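Local structure of type-2 restriction enzyme NlaIV (Neisseria lactamica, 6QM2) at residues 90-96 with 124-130; 149-153 with 172-177; 41-47 with 130-136; 9-13 with 142-146. The protein cuts double-stranded DNA at the palindromic site 5'-GGNNCC-3', acting as a type II restriction endonuclease that leaves blunt ends with terminal 5'-phosphates. All coordinates share one frame; numbering follows the deposited sequence.

Overall arrangement
Three of the four contacts use the central mixed sheet. Contact 1 pairs its neighbouring strands 88-95 and 124-132, contact 3 sets the start of helix 44-60 against the far end of strand 124-132, sharing Y130 with contact 1, and contact 4 lays helix 9-18 on the edge strand 138-147. Contact 2 joins two later loops; its I151 and W177 pack on I127 of contact 1 and on K146 and W144 of contact 4. Along the chain contact 4 encloses 3, which encloses 1, and contact 2 follows. Contact 1 touches all the others, at the middle of this PDDEXK-clan core; centres lie about 10 Å (contacts 1 and 4) to about 24 Å (2 and 3) apart.

Contact 1 (90-96 with 124-130); sequences EVKAFNR and DYLIFGY. With K (potassium ion), chain C.
E90 and Y125 lie alongside each other on one face of the parallel pair formed by strands 88-95 and 124-132, at the heart of the PDDEXK-type sheet. E90 CB sits over the face of the Y125 ring, 4.1 Å from its centroid, in a CH-pi contact, and the carboxylate is turned 61° from the ring plane. The bend at chi2 (79°) lets the carboxylate leave the sheet: OE2 reaches the potassium ion at 3.3 Å, a long approach, and the carbonyl O of I104 is another ligand. K92 follows on the same face, its CG near the Y125 ring edge and its NZ hydrogen-bonded to D103 O. Farther on, F94 CE1 meets I127 CG2, which stands in the plane of the F94 ring at its edge, 3.7 Å away, while G129 CA lies over a face of that ring.

On the opposite face V91 CG1 packs obliquely against F128 CE1, and A93 CB stands at the edge of the Y130 ring. The Y130 ring folds back over the neighbouring strand, with N95 N above one face; the N95 amide is turned 79° from it. Seven backbone hydrogen bonds join the segments, from E90 N to D124 O at one end to R96 N, just past the strand, and Y130 O, 2.7 Å apart, at the other.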
# COMPACT_ATOMS: atom_id res chain seq x y z
N GLU A 90 9.64 5.56 -19.98
CA GLU A 90 9.21 4.75 -18.83
C GLU A 90 9.87 5.34 -17.58
O GLU A 90 11.08 5.56 -17.56
CB GLU A 90 9.64 3.29 -19.02
CG GLU A 90 9.21 2.32 -17.91
CD GLU A 90 7.77 1.86 -17.98
OE1 GLU A 90 7.02 2.30 -18.88
OE2 GLU A 90 7.37 1.03 -17.13
N VAL A 91 9.07 5.60 -16.54
CA VAL A 91 9.58 6.06 -15.25
C VAL A 91 9.64 4.89 -14.28
O VAL A 91 8.67 4.15 -14.13
CB VAL A 91 8.70 7.17 -14.64
CG1 VAL A 91 9.28 7.64 -13.31
CG2 VAL A 91 8.56 8.33 -15.61
N LYS A 92 10.79 4.75 -13.62
CA LYS A 92 11.02 3.72 -12.61
C LYS A 92 11.60 4.34 -11.34
O LYS A 92 12.35 5.33 -11.40
CB LYS A 92 11.99 2.65 -13.14
CG LYS A 92 11.43 1.81 -14.28
CD LYS A 92 10.17 1.09 -13.85
CE LYS A 92 9.81 -0.05 -14.77
NZ LYS A 92 8.71 -0.83 -14.14
N ALA A 93 11.25 3.77 -10.20
CA ALA A 93 11.74 4.23 -8.91
C ALA A 93 12.03 3.05 -7.99
O ALA A 93 11.28 2.07 -7.97
CB ALA A 93 10.73 5.17 -8.27
N PHE A 94 13.13 3.16 -7.25
CA PHE A 94 13.49 2.17 -6.24
C PHE A 94 14.23 2.84 -5.09
O PHE A 94 14.92 3.84 -5.28
CB PHE A 94 14.33 1.04 -6.85
CG PHE A 94 15.73 1.45 -7.24
CD1 PHE A 94 15.95 2.19 -8.39
CD2 PHE A 94 16.83 1.08 -6.47
CE1 PHE A 94 17.24 2.57 -8.77
CE2 PHE A 94 18.11 1.44 -6.84
CZ PHE A 94 18.32 2.19 -7.99
N ASN A 95 14.08 2.27 -3.89
CA ASN A 95 14.80 2.74 -2.72
C ASN A 95 16.28 2.44 -2.92
O ASN A 95 16.66 1.28 -3.09
CB ASN A 95 14.28 2.06 -1.45
CG ASN A 95 14.96 2.57 -0.19
OD1 ASN A 95 15.90 1.96 0.30
ND2 ASN A 95 14.49 3.70 0.32
N ARG A 96 17.11 3.49 -2.91
CA ARG A 96 18.53 3.38 -3.25
C ARG A 96 19.35 2.52 -2.27
O ARG A 96 20.38 1.98 -2.66
CB ARG A 96 19.14 4.79 -3.37
CG ARG A 96 20.61 4.88 -3.79
CD ARG A 96 20.85 4.44 -5.22
NE ARG A 96 22.27 4.21 -5.48
CZ ARG A 96 22.96 3.12 -5.11
NH1 ARG A 96 22.37 2.12 -4.44
NH2 ARG A 96 24.25 3.02 -5.41
N ASP A 124 13.17 4.85 -23.42
CA ASP A 124 14.10 5.39 -22.43
C ASP A 124 13.52 5.21 -21.02
O ASP A 124 12.34 5.50 -20.78
CB ASP A 124 14.39 6.87 -22.70
CG ASP A 124 15.27 7.08 -23.93
OD1 ASP A 124 16.35 6.47 -24.01
OD2 ASP A 124 14.87 7.87 -24.81
N TYR A 125 14.36 4.72 -20.11
CA TYR A 125 13.98 4.49 -18.72
C TYR A 125 14.58 5.58 -17.84
O TYR A 125 15.80 5.60 -17.63
CB TYR A 125 14.46 3.11 -18.25
CG TYR A 125 13.68 1.97 -18.86
CD1 TYR A 125 13.90 1.57 -20.17
CD2 TYR A 125 12.71 1.29 -18.12
CE1 TYR A 125 13.19 0.52 -20.74
CE2 TYR A 125 12.00 0.23 -18.68
CZ TYR A 125 12.23 -0.14 -19.98
OH TYR A 125 11.52 -1.18 -20.53
N LEU A 126 13.73 6.49 -17.37
CA LEU A 126 14.14 7.51 -16.40
C LEU A 126 13.99 6.89 -15.02
O LEU A 126 12.87 6.69 -14.55
CB LEU A 126 13.28 8.77 -16.53
CG LEU A 126 13.62 9.96 -15.62
CD1 LEU A 126 14.99 10.53 -15.95
CD2 LEU A 126 12.55 11.03 -15.73
N ILE A 127 15.11 6.59 -14.37
CA ILE A 127 15.12 5.82 -13.12
C ILE A 127 15.53 6.69 -11.93
O ILE A 127 16.64 7.20 -11.88
CB ILE A 127 16.07 4.61 -13.21
CG1 ILE A 127 15.80 3.79 -14.49
CG2 ILE A 127 15.91 3.72 -11.98
CD1 ILE A 127 16.80 2.69 -14.75
N PHE A 128 14.62 6.84 -10.96
CA PHE A 128 14.88 7.58 -9.72
C PHE A 128 15.34 6.64 -8.60
O PHE A 128 14.56 5.80 -8.14
CB PHE A 128 13.62 8.30 -9.24
CG PHE A 128 13.14 9.39 -10.15
CD1 PHE A 128 12.41 9.09 -11.30
CD2 PHE A 128 13.40 10.73 -9.86
CE1 PHE A 128 11.96 10.10 -12.13
CE2 PHE A 128 12.95 11.74 -10.69
CZ PHE A 128 12.23 11.43 -11.83
N GLY A 129 16.59 6.77 -8.18
CA GLY A 129 17.09 6.11 -6.97
C GLY A 129 16.81 6.98 -5.75
O GLY A 129 17.60 7.86 -5.43
N TYR A 130 15.68 6.73 -5.08
CA TYR A 130 15.22 7.59 -3.98
C TYR A 130 15.64 7.08 -2.60
O TYR A 130 16.11 5.95 -2.46
CB TYR A 130 13.70 7.79 -4.04
CG TYR A 130 12.85 6.59 -3.68
CD1 TYR A 130 12.53 6.31 -2.35
CD2 TYR A 130 12.34 5.75 -4.66
CE1 TYR A 130 11.74 5.22 -2.01
CE2 TYR A 130 11.55 4.65 -4.34
CZ TYR A 130 11.25 4.39 -3.01
OH TYR A 130 10.47 3.31 -2.68
K K C . 6.10 -2.01 -16.81
O HOH W 1 5.89 -4.72 -15.26

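Contact 2 (149-153 with 172-177); sequences WQITR and IRPGVW
Q150 opens the contact through its backbone, its carbonyl O lying 3.4 Å from W177 CB. The amide end of its side chain turns elsewhere, to K147 N.

I151 comes next and supplies both the apolar packing on W177 and the direct backbone bond. Its CG2 sits over the six-membered ring of W177, 4.0 Å from the centroid and offset toward the rim, while its CB rests 3.7 Å from W177 CE3. The two side chains run side by side in the same direction, and I127 of the central sheet packs against both. The carbonyl of I151 receives the one direct hydrogen bond between the segments, from G175 N at 2.9 Å; the donor stands 38° out of the carbonyl plane. P174 CB approaches the same oxygen, within 3.4 Å.

T152 contributes its methyl: CG2 touches I172 CG2 at 4.0 Å and lies near R173 O. Its hydroxyl is held by V148 O.

R153 runs extended from CG to NE past G175 CA. Its NE donates to water 2 in the plane of the guanidinium, 3.0 Å away, and V176 N donates to the same water, bridging the segments.

The connections after strands 138-147 and 168-172 are thus joined here, and through I151 and W177 they pack on the central sheet of the PDDEXK-type fold.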
# COMPACT_ATOMS: atom_id res chain seq x y z
N TRP A 149 18.24 -2.69 -22.33
CA TRP A 149 19.42 -3.55 -22.42
C TRP A 149 20.55 -3.13 -21.46
O TRP A 149 21.36 -3.96 -21.06
CB TRP A 149 19.94 -3.69 -23.88
CG TRP A 149 20.12 -2.41 -24.67
CD1 TRP A 149 19.17 -1.79 -25.46
CD2 TRP A 149 21.31 -1.63 -24.79
NE1 TRP A 149 19.70 -0.66 -26.03
CE2 TRP A 149 21.01 -0.54 -25.64
CE3 TRP A 149 22.60 -1.73 -24.26
CZ2 TRP A 149 21.95 0.45 -25.97
CZ3 TRP A 149 23.55 -0.75 -24.58
CH2 TRP A 149 23.21 0.32 -25.44
N GLN A 150 20.58 -1.85 -21.08
CA GLN A 150 21.57 -1.34 -20.12
C GLN A 150 21.26 -1.68 -18.65
O GLN A 150 22.15 -1.59 -17.81
CB GLN A 150 21.72 0.18 -20.26
CG GLN A 150 22.33 0.63 -21.59
CD GLN A 150 22.47 2.13 -21.67
OE1 GLN A 150 21.49 2.87 -21.53
NE2 GLN A 150 23.69 2.60 -21.91
N ILE A 151 20.01 -2.05 -18.35
CA ILE A 151 19.60 -2.35 -16.98
C ILE A 151 19.20 -3.81 -16.76
O ILE A 151 18.59 -4.13 -15.74
CB ILE A 151 18.48 -1.39 -16.51
CG1 ILE A 151 17.15 -1.65 -17.24
CG2 ILE A 151 18.91 0.06 -16.70
CD1 ILE A 151 16.02 -0.75 -16.79
N THR A 152 19.53 -4.69 -17.71
CA THR A 152 19.27 -6.13 -17.56
C THR A 152 20.53 -6.92 -17.87
O THR A 152 21.47 -6.41 -18.47
CB THR A 152 18.14 -6.63 -18.47
OG1 THR A 152 18.35 -6.16 -19.81
CG2 THR A 152 16.79 -6.15 -17.97
N ARG A 153 20.51 -8.18 -17.44
CA ARG A 153 21.64 -9.08 -17.58
C ARG A 153 21.14 -10.51 -17.76
O ARG A 153 19.93 -10.75 -17.84
CB ARG A 153 22.53 -8.98 -16.34
CG ARG A 153 21.83 -9.25 -15.01
CD ARG A 153 22.83 -9.68 -13.94
NE ARG A 153 22.27 -9.61 -12.59
CZ ARG A 153 21.46 -10.51 -12.03
NH1 ARG A 153 21.06 -11.60 -12.69
NH2 ARG A 153 21.03 -10.31 -10.78
N ILE A 172 10.62 -10.15 -16.36
CA ILE A 172 12.01 -9.82 -16.61
C ILE A 172 12.43 -8.91 -15.47
O ILE A 172 11.69 -8.00 -15.09
CB ILE A 172 12.20 -9.13 -17.99
CG1 ILE A 172 11.85 -10.10 -19.12
CG2 ILE A 172 13.63 -8.61 -18.15
CD1 ILE A 172 11.58 -9.43 -20.45
N ARG A 173 13.60 -9.19 -14.91
CA ARG A 173 14.08 -8.51 -13.72
C ARG A 173 15.36 -7.74 -14.05
O ARG A 173 16.22 -8.23 -14.79
CB ARG A 173 14.35 -9.53 -12.60
CG ARG A 173 13.10 -10.06 -11.90
CD ARG A 173 12.43 -9.05 -10.98
NE ARG A 173 13.36 -8.49 -10.00
CZ ARG A 173 13.04 -7.59 -9.06
NH1 ARG A 173 11.79 -7.15 -8.93
NH2 ARG A 173 13.99 -7.15 -8.23
N PRO A 174 15.50 -6.52 -13.48
CA PRO A 174 16.68 -5.72 -13.75
C PRO A 174 17.90 -6.20 -12.98
O PRO A 174 17.75 -6.82 -11.93
CB PRO A 174 16.27 -4.33 -13.27
CG PRO A 174 15.31 -4.60 -12.17
CD PRO A 174 14.56 -5.84 -12.57
N GLY A 175 19.08 -5.91 -13.51
CA GLY A 175 20.34 -6.13 -12.81
C GLY A 175 20.75 -4.88 -12.03
O GLY A 175 20.00 -3.91 -11.96
N VAL A 176 21.95 -4.94 -11.45
CA VAL A 176 22.54 -3.81 -10.73
C VAL A 176 23.60 -3.19 -11.64
O VAL A 176 24.79 -3.49 -11.56
CB VAL A 176 23.13 -4.25 -9.37
CG1 VAL A 176 23.65 -3.04 -8.61
CG2 VAL A 176 22.07 -4.97 -8.54
N TRP A 177 23.12 -2.31 -12.51
CA TRP A 177 23.93 -1.63 -13.53
C TRP A 177 24.90 -0.60 -12.93
O TRP A 177 26.00 -0.40 -13.47
CB TRP A 177 23.01 -0.96 -14.57
CG TRP A 177 22.22 0.21 -14.03
CD1 TRP A 177 22.62 1.51 -14.01
CD2 TRP A 177 20.92 0.18 -13.42
NE1 TRP A 177 21.65 2.29 -13.43
CE2 TRP A 177 20.60 1.50 -13.06
CE3 TRP A 177 20.00 -0.84 -13.15
CZ2 TRP A 177 19.39 1.84 -12.44
CZ3 TRP A 177 18.79 -0.51 -12.53
CH2 TRP A 177 18.50 0.82 -12.18
O HOH W 2 23.45 -7.37 -10.97

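Contact 3 (41-47 with 130-136)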
# COMPACT_ATOMS: atom_id res chain seq x y z
N LYS A 41 4.95 8.76 6.38
CA LYS A 41 6.20 7.99 6.34
C LYS A 41 6.06 6.58 5.77
O LYS A 41 6.92 5.73 6.00
CB LYS A 41 6.81 7.92 7.75
CG LYS A 41 6.97 9.26 8.45
CD LYS A 41 7.65 9.09 9.80
CE LYS A 41 7.46 10.31 10.68
NZ LYS A 41 8.01 10.11 12.05
N GLN A 42 4.99 6.31 5.02
CA GLN A 42 4.84 5.01 4.34
C GLN A 42 5.81 4.95 3.17
O GLN A 42 5.72 5.75 2.24
CB GLN A 42 3.40 4.78 3.88
CG GLN A 42 2.42 4.69 5.03
CD GLN A 42 1.00 4.34 4.60
OE1 GLN A 42 0.76 3.98 3.45
NE2 GLN A 42 0.06 4.44 5.53
N LYS A 43 6.74 4.00 3.23
CA LYS A 43 7.92 3.98 2.35
C LYS A 43 7.64 3.42 0.95
O LYS A 43 8.21 3.88 -0.04
CB LYS A 43 9.06 3.19 3.02
CG LYS A 43 10.46 3.60 2.60
CD LYS A 43 11.50 3.18 3.64
CE LYS A 43 12.86 3.80 3.36
NZ LYS A 43 13.83 3.53 4.46
N ASP A 44 6.76 2.42 0.89
CA ASP A 44 6.32 1.81 -0.39
C ASP A 44 5.54 2.76 -1.32
O ASP A 44 5.55 2.57 -2.54
CB ASP A 44 5.50 0.53 -0.13
CG ASP A 44 4.25 0.77 0.72
OD1 ASP A 44 4.21 1.76 1.49
OD2 ASP A 44 3.32 -0.05 0.64
N VAL A 45 4.87 3.77 -0.76
CA VAL A 45 4.09 4.76 -1.53
C VAL A 45 4.98 5.68 -2.40
O VAL A 45 4.52 6.17 -3.43
CB VAL A 45 3.16 5.60 -0.61
CG1 VAL A 45 2.51 6.78 -1.33
CG2 VAL A 45 2.08 4.70 -0.01
N VAL A 46 6.24 5.89 -2.00
CA VAL A 46 7.13 6.82 -2.70
C VAL A 46 7.36 6.39 -4.16
O VAL A 46 7.19 7.19 -5.07
CB VAL A 46 8.50 7.00 -1.98
CG1 VAL A 46 9.44 7.90 -2.79
CG2 VAL A 46 8.29 7.58 -0.59
N GLY A 47 7.71 5.12 -4.36
CA GLY A 47 7.97 4.58 -5.70
C GLY A 47 6.82 4.71 -6.70
O GLY A 47 7.05 5.01 -7.87
N TYR A 130 15.68 6.73 -5.08
CA TYR A 130 15.22 7.59 -3.98
C TYR A 130 15.64 7.08 -2.60
O TYR A 130 16.11 5.95 -2.46
CB TYR A 130 13.70 7.79 -4.04
CG TYR A 130 12.85 6.59 -3.68
CD1 TYR A 130 12.53 6.31 -2.35
CD2 TYR A 130 12.34 5.75 -4.66
CE1 TYR A 130 11.74 5.22 -2.01
CE2 TYR A 130 11.55 4.65 -4.34
CZ TYR A 130 11.25 4.39 -3.01
OH TYR A 130 10.47 3.31 -2.68
N ASP A 131 15.45 7.93 -1.59
CA ASP A 131 15.74 7.61 -0.19
C ASP A 131 14.80 8.41 0.72
O ASP A 131 14.57 9.60 0.47
CB ASP A 131 17.20 7.94 0.15
CG ASP A 131 17.60 7.50 1.55
OD1 ASP A 131 17.19 8.15 2.54
OD2 ASP A 131 18.36 6.51 1.66
N MET A 132 14.27 7.76 1.76
CA MET A 132 13.48 8.44 2.79
C MET A 132 14.08 8.16 4.17
O MET A 132 14.22 7.00 4.57
CB MET A 132 12.01 8.00 2.76
CG MET A 132 11.10 8.91 3.57
SD MET A 132 9.32 8.66 3.31
CE MET A 132 9.06 7.14 4.21
N ASP A 133 14.43 9.24 4.89
CA ASP A 133 15.00 9.15 6.25
C ASP A 133 13.91 8.87 7.30
O ASP A 133 12.74 8.67 6.96
CB ASP A 133 15.83 10.42 6.58
CG ASP A 133 15.00 11.72 6.63
OD1 ASP A 133 13.77 11.69 6.83
OD2 ASP A 133 15.61 12.80 6.46
N ASP A 134 14.30 8.84 8.58
CA ASP A 134 13.36 8.57 9.68
C ASP A 134 12.33 9.69 9.89
O ASP A 134 11.19 9.42 10.28
CB ASP A 134 14.12 8.30 10.98
CG ASP A 134 15.05 7.10 10.88
OD1 ASP A 134 14.56 6.00 10.53
OD2 ASP A 134 16.26 7.25 11.14
N ASN A 135 12.73 10.94 9.62
CA ASN A 135 11.83 12.10 9.71
C ASN A 135 10.83 12.22 8.55
O ASN A 135 9.90 13.02 8.63
CB ASN A 135 12.64 13.41 9.82
CG ASN A 135 13.27 13.59 11.19
OD1 ASN A 135 12.58 13.59 12.21
ND2 ASN A 135 14.59 13.76 11.21
N GLY A 136 11.03 11.45 7.48
CA GLY A 136 10.12 11.43 6.33
C GLY A 136 10.49 12.30 5.13
O GLY A 136 9.68 12.43 4.21
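The Y130 ring carries V46 on the face opposite the one that N95 N covers: CG1 stands 3.5 Å above the ring plane, displaced toward the rim, and lies 3.6 Å from the ring centroid in a CH-pi contact. V46 CB follows over the CE1 side, 3.7 Å from that atom. Beyond it, G47 CA approaches CE2 obliquely, and the phenol oxygen lies near K43 O. The ring owes its place beneath the helix to a chi1 of 72°, which sets CG between the backbone N and carbonyl carbon.

M132 supplies the second half of the contact. Its chain runs out straight and then bends at chi3 (75°), bringing the terminal methyl up to the backbone of K41 and alongside the CB and CG of K43. The sulfur also reaches V46, with SD 4.2 Å from V46 CG2; the two side chains meet at a slant. The K43 and M132 side chains run antiparallel past one another, and the extended lysine ends with NZ 3.5 Å from M132 O, a weak hydrogen bond. K41, also extended, lays its CD 3.6 Å from D134 O, over the turn that follows the strand.

Thus the beginning of helix 44-60 and the residues leading into it rest on the end of strand 124-132. V138 on the adjoining strand 138-147 touches both V46 and M132, and I29 of strand 27-33 also packs on V46. K43 also touches N95 of strand 88-95, while Q42 and V45 face the second subunit, packing on its N48 and Q42 respectively.

Contact 4 (9-13 with 142-146); sequences AQQIF and DLWLK
F13 drives its ring into the hollow between L143 and L145, two leucines that project from the same side of strand 138-147. L145 CB lies over one ring face, 4.0 Å from the centroid in a CH-pi contact, and L145 N is over that face, 3.7 Å from F13 CE1. L143 O lies at the ring edge, near its plane, while L143 CD2 comes in obliquely from the side away from L145 CB, 3.8 Å from F13 CD1. With CG opposite the backbone N (chi1 179°), the phenyl extends toward the strand and runs antiparallel to both leucine side chains.

This is a helix laid on the edge strand of the mixed sheet in a PDDEXK-type α/β core, the axes of the two short segments 9.3 Å apart at closest approach and nearly antiparallel at 170°.

L145 is the answering bump. Its methyls push up between A9 and Q10: CD1 meets A9 CB at 4.2 Å, and CD2 nestles 3.6 Å from A9 O. The bent Q10 side chain flanks that second methyl through OE1, while its NE2 is hydrogen-bonded to D14. L126 of neighbouring strand 124-132 also packs on F13, and D124 touches both A9 and L145.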
# COMPACT_ATOMS: atom_id res chain seq x y z
N ALA A 9 13.56 12.71 -24.19
CA ALA A 9 13.91 12.09 -22.91
C ALA A 9 15.25 12.58 -22.34
O ALA A 9 15.38 12.75 -21.12
CB ALA A 9 13.94 10.58 -23.06
N GLN A 10 16.23 12.82 -23.21
CA GLN A 10 17.54 13.34 -22.80
C GLN A 10 17.46 14.80 -22.33
O GLN A 10 18.17 15.19 -21.40
CB GLN A 10 18.55 13.20 -23.95
CG GLN A 10 19.99 13.57 -23.61
CD GLN A 10 20.66 12.59 -22.66
OE1 GLN A 10 20.68 11.39 -22.90
NE2 GLN A 10 21.23 13.11 -21.58
N GLN A 11 16.60 15.59 -22.97
CA GLN A 11 16.36 16.98 -22.55
C GLN A 11 15.67 17.02 -21.19
O GLN A 11 16.01 17.86 -20.35
CB GLN A 11 15.54 17.74 -23.60
CG GLN A 11 16.31 18.11 -24.86
CD GLN A 11 15.42 18.69 -25.96
OE1 GLN A 11 14.34 18.18 -26.24
NE2 GLN A 11 15.89 19.76 -26.59
N ILE A 12 14.71 16.12 -20.97
CA ILE A 12 14.02 15.98 -19.67
C ILE A 12 15.00 15.53 -18.58
O ILE A 12 14.98 16.08 -17.47
CB ILE A 12 12.82 15.01 -19.75
CG1 ILE A 12 11.72 15.60 -20.63
CG2 ILE A 12 12.25 14.70 -18.37
CD1 ILE A 12 10.67 14.60 -21.09
N PHE A 13 15.83 14.54 -18.89
CA PHE A 13 16.88 14.08 -17.98
C PHE A 13 17.79 15.23 -17.57
O PHE A 13 17.96 15.50 -16.38
CB PHE A 13 17.69 12.95 -18.64
CG PHE A 13 18.82 12.42 -17.78
CD1 PHE A 13 18.57 11.82 -16.55
CD2 PHE A 13 20.15 12.51 -18.22
CE1 PHE A 13 19.61 11.33 -15.78
CE2 PHE A 13 21.19 12.02 -17.45
CZ PHE A 13 20.92 11.43 -16.22
N ASP A 142 20.14 9.31 -6.65
CA ASP A 142 20.64 9.11 -8.01
C ASP A 142 19.52 9.28 -9.04
O ASP A 142 18.34 9.09 -8.73
CB ASP A 142 21.24 7.71 -8.16
CG ASP A 142 22.59 7.56 -7.48
OD1 ASP A 142 23.51 8.34 -7.80
OD2 ASP A 142 22.74 6.65 -6.63
N LEU A 143 19.91 9.64 -10.26
CA LEU A 143 18.99 9.67 -11.41
C LEU A 143 19.72 9.11 -12.63
O LEU A 143 20.89 9.42 -12.86
CB LEU A 143 18.51 11.09 -11.69
CG LEU A 143 17.33 11.22 -12.67
CD1 LEU A 143 16.03 10.74 -12.04
CD2 LEU A 143 17.16 12.65 -13.15
N TRP A 144 19.02 8.27 -13.39
CA TRP A 144 19.57 7.65 -14.60
C TRP A 144 18.61 7.76 -15.77
O TRP A 144 17.39 7.80 -15.58
CB TRP A 144 19.85 6.16 -14.37
CG TRP A 144 20.90 5.83 -13.36
CD1 TRP A 144 22.24 5.77 -13.56
CD2 TRP A 144 20.68 5.45 -11.99
NE1 TRP A 144 22.88 5.40 -12.40
CE2 TRP A 144 21.94 5.19 -11.42
CE3 TRP A 144 19.53 5.31 -11.20
CZ2 TRP A 144 22.10 4.80 -10.09
CZ3 TRP A 144 19.69 4.92 -9.87
CH2 TRP A 144 20.96 4.67 -9.33
N LEU A 145 19.18 7.81 -16.98
CA LEU A 145 18.44 7.61 -18.22
C LEU A 145 19.12 6.47 -18.97
O LEU A 145 20.26 6.61 -19.42
CB LEU A 145 18.43 8.88 -19.08
CG LEU A 145 17.48 8.86 -20.29
CD1 LEU A 145 16.02 8.88 -19.85
CD2 LEU A 145 17.77 10.03 -21.21
N LYS A 146 18.44 5.33 -19.06
CA LYS A 146 19.02 4.11 -19.62
C LYS A 146 18.06 3.41 -20.58
O LYS A 146 16.85 3.65 -20.53
CB LYS A 146 19.40 3.14 -18.48
CG LYS A 146 20.43 3.67 -17.49
CD LYS A 146 21.85 3.33 -17.92
CE LYS A 146 22.87 4.30 -17.34
NZ LYS A 146 24.26 3.91 -17.70